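Local atomic coordinates of acetylene hydratase (Pelobacter acetylenicus, PDB entry 2E7Z), a protein that catalyses the non-redox hydration of acetylene to acetaldehyde, using a tungsten-bis(molybdopterin guanine dinucleotide) cofactor and a [4Fe-4S] cluster. Residues E109-F122 and K489-R501. Numbering follows the deposited sequence.
With MGD (2-amino-5,6-dimercapto-7-methyl-3,7,8a,9-tetrahydro-8-oxa-1,3,9,10-tetraaza-anthracen-4-one guanosine dinucleotide), chain E.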
loop_
_atom_site.group_PDB
_atom_site.type_symbol
_atom_site.label_atom_id
_atom_site.label_comp_id
_atom_site.label_asym_id
_atom_site.label_seq_id
_atom_site.Cartn_x
_atom_site.Cartn_y
_atom_site.Cartn_z
ATOM N N GLU A 109 -1.949 4.113 -8.220
ATOM C CA GLU A 109 -1.794 5.465 -8.711
ATOM C C GLU A 109 -0.509 6.117 -8.205
ATOM O O GLU A 109 0.015 7.009 -8.890
ATOM C CB GLU A 109 -3.034 6.318 -8.406
ATOM C CG GLU A 109 -2.937 7.771 -8.862
ATOM C CD GLU A 109 -2.612 7.955 -10.349
ATOM O OE1 GLU A 109 -2.595 6.961 -11.122
ATOM O OE2 GLU A 109 -2.368 9.118 -10.718
ATOM N N ILE A 110 0.021 5.709 -7.039
ATOM C CA ILE A 110 1.250 6.376 -6.596
ATOM C C ILE A 110 2.421 6.135 -7.534
ATOM O O ILE A 110 3.367 6.922 -7.537
ATOM C CB ILE A 110 1.600 6.015 -5.125
ATOM C CG1 ILE A 110 2.374 7.146 -4.421
ATOM C CG2 ILE A 110 2.325 4.676 -5.018
ATOM C CD1 ILE A 110 1.559 8.448 -4.192
ATOM N N ASN A 111 2.340 5.062 -8.315
ATOM C CA ASN A 111 3.405 4.795 -9.258
ATOM C C ASN A 111 3.355 5.652 -10.518
ATOM O O ASN A 111 4.287 5.612 -11.318
ATOM C CB ASN A 111 3.437 3.311 -9.684
ATOM C CG ASN A 111 3.815 2.368 -8.554
ATOM O OD1 ASN A 111 4.376 2.781 -7.541
ATOM N ND2 ASN A 111 3.479 1.102 -8.723
ATOM N N GLN A 112 2.240 6.355 -10.717
ATOM C CA GLN A 112 1.951 7.050 -11.972
ATOM C C GLN A 112 1.737 8.537 -11.784
ATOM O O GLN A 112 2.228 9.354 -12.548
ATOM C CB GLN A 112 0.699 6.441 -12.594
ATOM C CG GLN A 112 0.878 4.964 -12.950
ATOM C CD GLN A 112 -0.432 4.369 -13.349
ATOM O OE1 GLN A 112 -0.771 4.330 -14.528
ATOM N NE2 GLN A 112 -1.202 3.925 -12.362
ATOM N N GLN A 113 0.903 8.871 -10.795
ATOM C CA GLN A 113 0.690 10.269 -10.363
ATOM C C GLN A 113 0.369 11.133 -11.580
ATOM O O GLN A 113 0.967 12.216 -11.767
ATOM C CB GLN A 113 1.885 10.771 -9.562
ATOM C CG GLN A 113 2.039 9.909 -8.348
ATOM C CD GLN A 113 2.831 10.545 -7.219
ATOM O OE1 GLN A 113 2.641 11.725 -6.865
ATOM N NE2 GLN A 113 3.685 9.750 -6.611
ATOM N N SER A 114 -0.627 10.666 -12.354
ATOM C CA SER A 114 -0.935 11.273 -13.632
ATOM C C SER A 114 -2.411 11.399 -13.970
ATOM O O SER A 114 -2.714 12.044 -14.960
ATOM C CB SER A 114 -0.253 10.495 -14.766
ATOM O OG SER A 114 1.151 10.688 -14.699
ATOM N N GLU A 115 -3.332 10.838 -13.169
ATOM C CA GLU A 115 -4.732 10.868 -13.609
ATOM C C GLU A 115 -5.637 11.788 -12.789
ATOM O O GLU A 115 -6.688 12.169 -13.290
ATOM C CB GLU A 115 -5.329 9.467 -13.792
ATOM C CG GLU A 115 -5.217 8.471 -12.628
ATOM C CD GLU A 115 -6.239 8.621 -11.511
ATOM O OE1 GLU A 115 -7.320 9.262 -11.672
ATOM O OE2 GLU A 115 -5.989 8.031 -10.424
ATOM N N TYR A 116 -5.258 12.151 -11.559
ATOM C CA TYR A 116 -5.894 13.257 -10.839
ATOM C C TYR A 116 -7.389 13.033 -10.598
ATOM O O TYR A 116 -8.142 13.989 -10.424
ATOM C CB TYR A 116 -5.649 14.598 -11.536
ATOM C CG TYR A 116 -4.181 14.934 -11.642
ATOM C CD1 TYR A 116 -3.508 15.500 -10.572
ATOM C CD2 TYR A 116 -3.453 14.615 -12.793
ATOM C CE1 TYR A 116 -2.150 15.793 -10.644
ATOM C CE2 TYR A 116 -2.076 14.876 -12.879
ATOM C CZ TYR A 116 -1.436 15.457 -11.779
ATOM O OH TYR A 116 -0.091 15.734 -11.807
ATOM N N GLY A 117 -7.813 11.776 -10.526
ATOM C CA GLY A 117 -9.229 11.432 -10.303
ATOM C C GLY A 117 -9.966 10.977 -11.541
ATOM O O GLY A 117 -11.122 10.497 -11.444
ATOM N N THR A 118 -9.332 11.114 -12.717
ATOM C CA THR A 118 -10.038 10.778 -13.935
ATOM C C THR A 118 -10.219 9.275 -14.157
ATOM O O THR A 118 -11.088 8.888 -14.933
ATOM C CB THR A 118 -9.390 11.424 -15.186
ATOM O OG1 THR A 118 -8.050 10.952 -15.353
ATOM C CG2 THR A 118 -9.403 12.945 -15.070
ATOM N N LEU A 119 -9.439 8.434 -13.462
ATOM C CA LEU A 119 -9.647 7.012 -13.592
ATOM C C LEU A 119 -10.968 6.578 -12.974
ATOM O O LEU A 119 -11.761 5.935 -13.629
ATOM C CB LEU A 119 -8.429 6.243 -13.036
ATOM C CG LEU A 119 -8.452 4.716 -13.167
ATOM C CD1 LEU A 119 -9.288 3.970 -12.094
ATOM C CD2 LEU A 119 -8.797 4.223 -14.591
ATOM N N ARG A 120 -11.207 6.957 -11.720
ATOM C CA ARG A 120 -12.505 6.599 -11.134
ATOM C C ARG A 120 -13.635 7.383 -11.827
ATOM O O ARG A 120 -14.748 6.890 -11.925
ATOM C CB ARG A 120 -12.567 6.823 -9.619
ATOM C CG ARG A 120 -11.629 5.906 -8.853
ATOM C CD ARG A 120 -11.949 4.411 -8.965
ATOM N NE ARG A 120 -13.213 3.935 -8.373
ATOM C CZ ARG A 120 -13.327 3.565 -7.104
ATOM N NH1 ARG A 120 -12.336 3.744 -6.229
ATOM N NH2 ARG A 120 -14.511 3.099 -6.698
ATOM N N ARG A 121 -13.331 8.596 -12.322
ATOM C CA ARG A 121 -14.296 9.348 -13.125
ATOM C C ARG A 121 -14.807 8.489 -14.277
ATOM O O ARG A 121 -16.013 8.319 -14.484
ATOM C CB ARG A 121 -13.679 10.650 -13.589
ATOM C CG ARG A 121 -14.606 11.615 -14.325
ATOM C CD ARG A 121 -13.783 12.826 -14.711
ATOM N NE ARG A 121 -14.569 13.898 -15.332
ATOM C CZ ARG A 121 -15.117 14.924 -14.665
ATOM N NH1 ARG A 121 -14.978 15.023 -13.334
ATOM N NH2 ARG A 121 -15.825 15.855 -15.328
ATOM N N PHE A 122 -13.871 7.940 -15.040
ATOM C CA PHE A 122 -14.208 7.058 -16.141
ATOM C C PHE A 122 -15.014 5.846 -15.700
ATOM O O PHE A 122 -16.062 5.538 -16.289
ATOM C CB PHE A 122 -12.897 6.602 -16.828
ATOM C CG PHE A 122 -13.076 5.521 -17.850
ATOM C CD1 PHE A 122 -13.592 5.817 -19.107
ATOM C CD2 PHE A 122 -12.696 4.217 -17.579
ATOM C CE1 PHE A 122 -13.798 4.830 -20.045
ATOM C CE2 PHE A 122 -12.856 3.211 -18.538
ATOM C CZ PHE A 122 -13.417 3.526 -19.766
ATOM N N LYS A 489 3.241 6.908 -23.182
ATOM C CA LYS A 489 2.274 7.964 -22.987
ATOM C C LYS A 489 1.866 7.991 -21.528
ATOM O O LYS A 489 2.070 7.040 -20.793
ATOM C CB LYS A 489 1.006 7.738 -23.842
ATOM C CG LYS A 489 1.191 7.619 -25.340
ATOM C CD LYS A 489 1.511 8.917 -25.996
ATOM C CE LYS A 489 1.692 8.719 -27.512
ATOM N NZ LYS A 489 2.357 9.896 -28.108
ATOM N N ASP A 490 1.236 9.091 -21.161
ATOM C CA ASP A 490 0.773 9.256 -19.793
ATOM C C ASP A 490 -0.573 8.590 -19.488
ATOM O O ASP A 490 -1.332 8.262 -20.403
ATOM C CB ASP A 490 0.770 10.733 -19.430
ATOM C CG ASP A 490 -0.363 11.487 -20.035
ATOM O OD1 ASP A 490 -1.458 11.402 -19.460
ATOM O OD2 ASP A 490 -0.171 12.199 -21.040
ATOM N N GLU A 491 -0.873 8.413 -18.195
ATOM C CA GLU A 491 -2.043 7.645 -17.824
ATOM C C GLU A 491 -3.316 8.349 -18.251
ATOM O O GLU A 491 -4.298 7.685 -18.601
ATOM C CB GLU A 491 -2.039 7.441 -16.310
ATOM C CG GLU A 491 -3.029 6.399 -15.833
ATOM C CD GLU A 491 -3.063 6.318 -14.310
ATOM O OE1 GLU A 491 -2.395 7.177 -13.663
ATOM O OE2 GLU A 491 -3.756 5.429 -13.757
ATOM N N TYR A 492 -3.308 9.685 -18.218
ATOM C CA TYR A 492 -4.505 10.413 -18.644
ATOM C C TYR A 492 -4.753 10.310 -20.132
ATOM O O TYR A 492 -5.914 10.225 -20.547
ATOM C CB TYR A 492 -4.452 11.880 -18.203
ATOM C CG TYR A 492 -5.715 12.630 -18.630
ATOM C CD1 TYR A 492 -6.981 12.216 -18.200
ATOM C CD2 TYR A 492 -5.651 13.705 -19.518
ATOM C CE1 TYR A 492 -8.148 12.871 -18.624
ATOM C CE2 TYR A 492 -6.819 14.370 -19.921
ATOM C CZ TYR A 492 -8.043 13.941 -19.489
ATOM O OH TYR A 492 -9.165 14.586 -19.929
ATOM N N TYR A 493 -3.673 10.282 -20.923
ATOM C CA TYR A 493 -3.833 10.043 -22.351
ATOM C C TYR A 493 -4.652 8.766 -22.588
ATOM O O TYR A 493 -5.635 8.786 -23.323
ATOM C CB TYR A 493 -2.475 9.953 -23.024
ATOM C CG TYR A 493 -2.561 9.672 -24.484
ATOM C CD1 TYR A 493 -2.745 10.709 -25.404
ATOM C CD2 TYR A 493 -2.482 8.363 -24.965
ATOM C CE1 TYR A 493 -2.826 10.437 -26.768
ATOM C CE2 TYR A 493 -2.602 8.092 -26.314
ATOM C CZ TYR A 493 -2.777 9.141 -27.196
ATOM O OH TYR A 493 -2.849 8.905 -28.546
ATOM N N PHE A 494 -4.239 7.657 -21.977
ATOM C CA PHE A 494 -4.966 6.400 -22.096
ATOM C C PHE A 494 -6.425 6.577 -21.660
ATOM O O PHE A 494 -7.337 6.194 -22.396
ATOM C CB PHE A 494 -4.276 5.297 -21.247
ATOM C CG PHE A 494 -5.114 4.055 -21.068
ATOM C CD1 PHE A 494 -5.530 3.306 -22.150
ATOM C CD2 PHE A 494 -5.562 3.668 -19.801
ATOM C CE1 PHE A 494 -6.314 2.168 -22.001
ATOM C CE2 PHE A 494 -6.356 2.513 -19.647
ATOM C CZ PHE A 494 -6.720 1.764 -20.760
ATOM N N ILE A 495 -6.643 7.137 -20.473
ATOM C CA ILE A 495 -8.015 7.229 -19.959
ATOM C C ILE A 495 -8.894 8.101 -20.876
ATOM O O ILE A 495 -10.024 7.728 -21.210
ATOM C CB ILE A 495 -8.020 7.816 -18.507
ATOM C CG1 ILE A 495 -7.431 6.797 -17.539
ATOM C CG2 ILE A 495 -9.447 8.212 -18.050
ATOM C CD1 ILE A 495 -6.811 7.436 -16.275
ATOM N N ARG A 496 -8.387 9.265 -21.277
ATOM C CA ARG A 496 -9.191 10.159 -22.095
ATOM C C ARG A 496 -9.507 9.543 -23.451
ATOM O O ARG A 496 -10.629 9.645 -23.954
ATOM C CB ARG A 496 -8.505 11.502 -22.307
ATOM C CG ARG A 496 -9.458 12.487 -22.980
ATOM C CD ARG A 496 -8.804 13.797 -23.386
ATOM N NE ARG A 496 -9.885 14.779 -23.588
ATOM C CZ ARG A 496 -10.551 14.987 -24.725
ATOM N NH1 ARG A 496 -10.202 14.357 -25.851
ATOM N NH2 ARG A 496 -11.542 15.881 -24.747
ATOM N N GLU A 497 -8.501 8.941 -24.074
ATOM C CA GLU A 497 -8.707 8.339 -25.394
ATOM C C GLU A 497 -9.756 7.229 -25.321
ATOM O O GLU A 497 -10.596 7.084 -26.211
ATOM C CB GLU A 497 -7.391 7.796 -25.950
ATOM C CG GLU A 497 -6.404 8.880 -26.344
ATOM C CD GLU A 497 -6.823 9.640 -27.582
ATOM O OE1 GLU A 497 -7.397 9.030 -28.505
ATOM O OE2 GLU A 497 -6.543 10.852 -27.636
ATOM N N LEU A 498 -9.731 6.445 -24.254
ATOM C CA LEU A 498 -10.754 5.422 -24.086
ATOM C C LEU A 498 -12.121 6.048 -23.793
ATOM O O LEU A 498 -13.120 5.630 -24.364
ATOM C CB LEU A 498 -10.334 4.422 -22.992
ATOM C CG LEU A 498 -11.228 3.208 -22.781
ATOM C CD1 LEU A 498 -11.491 2.401 -24.065
ATOM C CD2 LEU A 498 -10.574 2.314 -21.737
ATOM N N ALA A 499 -12.162 7.047 -22.909
ATOM C CA ALA A 499 -13.413 7.721 -22.557
ATOM C C ALA A 499 -14.089 8.278 -23.794
ATOM O O ALA A 499 -15.297 8.129 -23.962
ATOM C CB ALA A 499 -13.128 8.824 -21.581
ATOM N N VAL A 500 -13.328 8.926 -24.670
ATOM C CA VAL A 500 -13.914 9.467 -25.897
ATOM C C VAL A 500 -14.575 8.358 -26.721
ATOM O O VAL A 500 -15.727 8.496 -27.158
ATOM C CB VAL A 500 -12.865 10.253 -26.714
ATOM C CG1 VAL A 500 -13.394 10.605 -28.111
ATOM C CG2 VAL A 500 -12.417 11.517 -25.951
ATOM N N ARG A 501 -13.882 7.235 -26.876
ATOM C CA ARG A 501 -14.420 6.116 -27.659
ATOM C C ARG A 501 -15.620 5.446 -27.020
ATOM O O ARG A 501 -16.422 4.827 -27.708
ATOM C CB ARG A 501 -13.326 5.090 -27.950
ATOM C CG ARG A 501 -12.237 5.611 -28.885
ATOM C CD ARG A 501 -11.005 4.711 -28.821
ATOM N NE ARG A 501 -10.017 4.985 -29.860
ATOM C CZ ARG A 501 -9.152 5.997 -29.835
ATOM N NH1 ARG A 501 -9.134 6.869 -28.808
ATOM N NH2 ARG A 501 -8.296 6.130 -30.833
HETATM P PB MGD E . 3.940 -4.169 -8.177
HETATM O O1B MGD E . 2.956 -5.271 -7.876
HETATM O O2B MGD E . 5.391 -4.471 -8.262
HETATM O O3B MGD E . 3.817 -2.970 -7.118
HETATM O O3A MGD E . 2.033 -2.732 -5.366
HETATM P PA MGD E . 2.584 -2.025 -6.707
HETATM O O1A MGD E . 3.204 -0.690 -6.422
HETATM O O2A MGD E . 1.468 -2.137 -7.702
HETATM O "O5'" MGD E . 3.452 -3.517 -9.569
HETATM C "C5'" MGD E . 3.901 -2.219 -9.919
HETATM C "C4'" MGD E . 3.981 -2.192 -11.432
HETATM O "O4'" MGD E . 4.132 -0.819 -11.824
HETATM C "C3'" MGD E . 5.226 -2.872 -11.993
HETATM O "O3'" MGD E . 4.820 -3.878 -12.937
HETATM C "C2'" MGD E . 6.067 -1.763 -12.661
HETATM O "O2'" MGD E . 6.788 -2.137 -13.852
HETATM C "C1'" MGD E . 5.000 -0.750 -12.978
HETATM N N9 MGD E . 5.426 0.656 -13.029
HETATM C C8 MGD E . 6.317 1.282 -12.221
HETATM N N7 MGD E . 6.376 2.594 -12.500
HETATM C C5 MGD E . 5.450 2.829 -13.456
HETATM C C6 MGD E . 4.973 3.978 -14.206
HETATM O O6 MGD E . 5.436 5.121 -14.006
HETATM N N1 MGD E . 3.985 3.744 -15.086
HETATM C C2 MGD E . 3.491 2.548 -15.388
HETATM N N2 MGD E . 2.488 2.459 -16.308
HETATM N N3 MGD E . 3.886 1.452 -14.747
HETATM C C4 MGD E . 4.835 1.559 -13.795
HETATM C C10 MGD E . 2.656 -2.386 -4.128
HETATM C C11 MGD E . 1.740 -2.879 -3.028
HETATM O O11 MGD E . 1.777 -4.302 -3.106
HETATM C C12 MGD E . 2.232 -2.397 -1.686
HETATM S S12 MGD E . 2.511 -0.722 -1.480
HETATM C C13 MGD E . 2.390 -3.250 -0.661
HETATM S S13 MGD E . 3.062 -2.766 0.827
HETATM C C14 MGD E . 2.013 -4.697 -0.742
HETATM N N15 MGD E . 3.177 -5.570 -0.750
HETATM C C16 MGD E . 2.878 -6.887 -0.938
HETATM C C17 MGD E . 3.645 -8.000 -0.362
HETATM O O17 MGD E . 4.637 -7.777 0.367
HETATM N N18 MGD E . 3.233 -9.254 -0.637
HETATM C C19 MGD E . 2.155 -9.531 -1.413
HETATM N N19 MGD E . 1.798 -10.810 -1.658
HETATM N N20 MGD E . 1.432 -8.562 -1.988
HETATM C C21 MGD E . 1.730 -7.274 -1.778
HETATM N N22 MGD E . 0.976 -6.323 -2.335
HETATM C C23 MGD E . 1.148 -4.927 -1.992
#
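The carboxylate of Glu-109, which faces Glu-491 across the contact, has its OE2 gripped by two backbone amides: Ser-114 N at 2.8 Å and Glu-115 N at 3.1 Å. They arrive from opposite faces of its plane, both on the syn side, which probably restrains the group's rotation. Glu-109 OE1 lies 2.6 Å from Glu-491 OE1, so one acid probably carries a proton. Glu-491 gets there on an extended chain, CG anti to the backbone N (chi1 -167°), and its OE2 has a further partner in Gln-107. Gln-112 crosses this side chain at about a right angle, OE1 3.0 Å from Glu-491 CD; its amide has its strongest polar partner in Thr-108. Residues 109-111 belong to the tungsten cofactor's binding site, where Asn-111 ND2 donates to MGD O1A (2.9 Å), so the contact joins this cofactor-binding turn to helix 491-501.

Glu-115 OE1 links the turn to helix 118-126, accepting from Leu-119 N (2.9 Å, 174°). Beyond the acids the contact becomes mainly apolar. Ile-495 CD1 meets Glu-115 CB and Leu-119 CB, while Thr-118 OG1, donating to Glu-115 O, lies near the Tyr-492 ring plane, at its edge. Phe-122 CZ touches Leu-498 CD2 at 3.7 Å. Segments 118-122 and 491-501 run nearly parallel (19°), their axes 10.0 Å apart at closest approach. Strand 408-412 packs against Leu-119 and Leu-498, helix 513-520 against Thr-118 and Tyr-492, and helix 80-98 holds Arg-501.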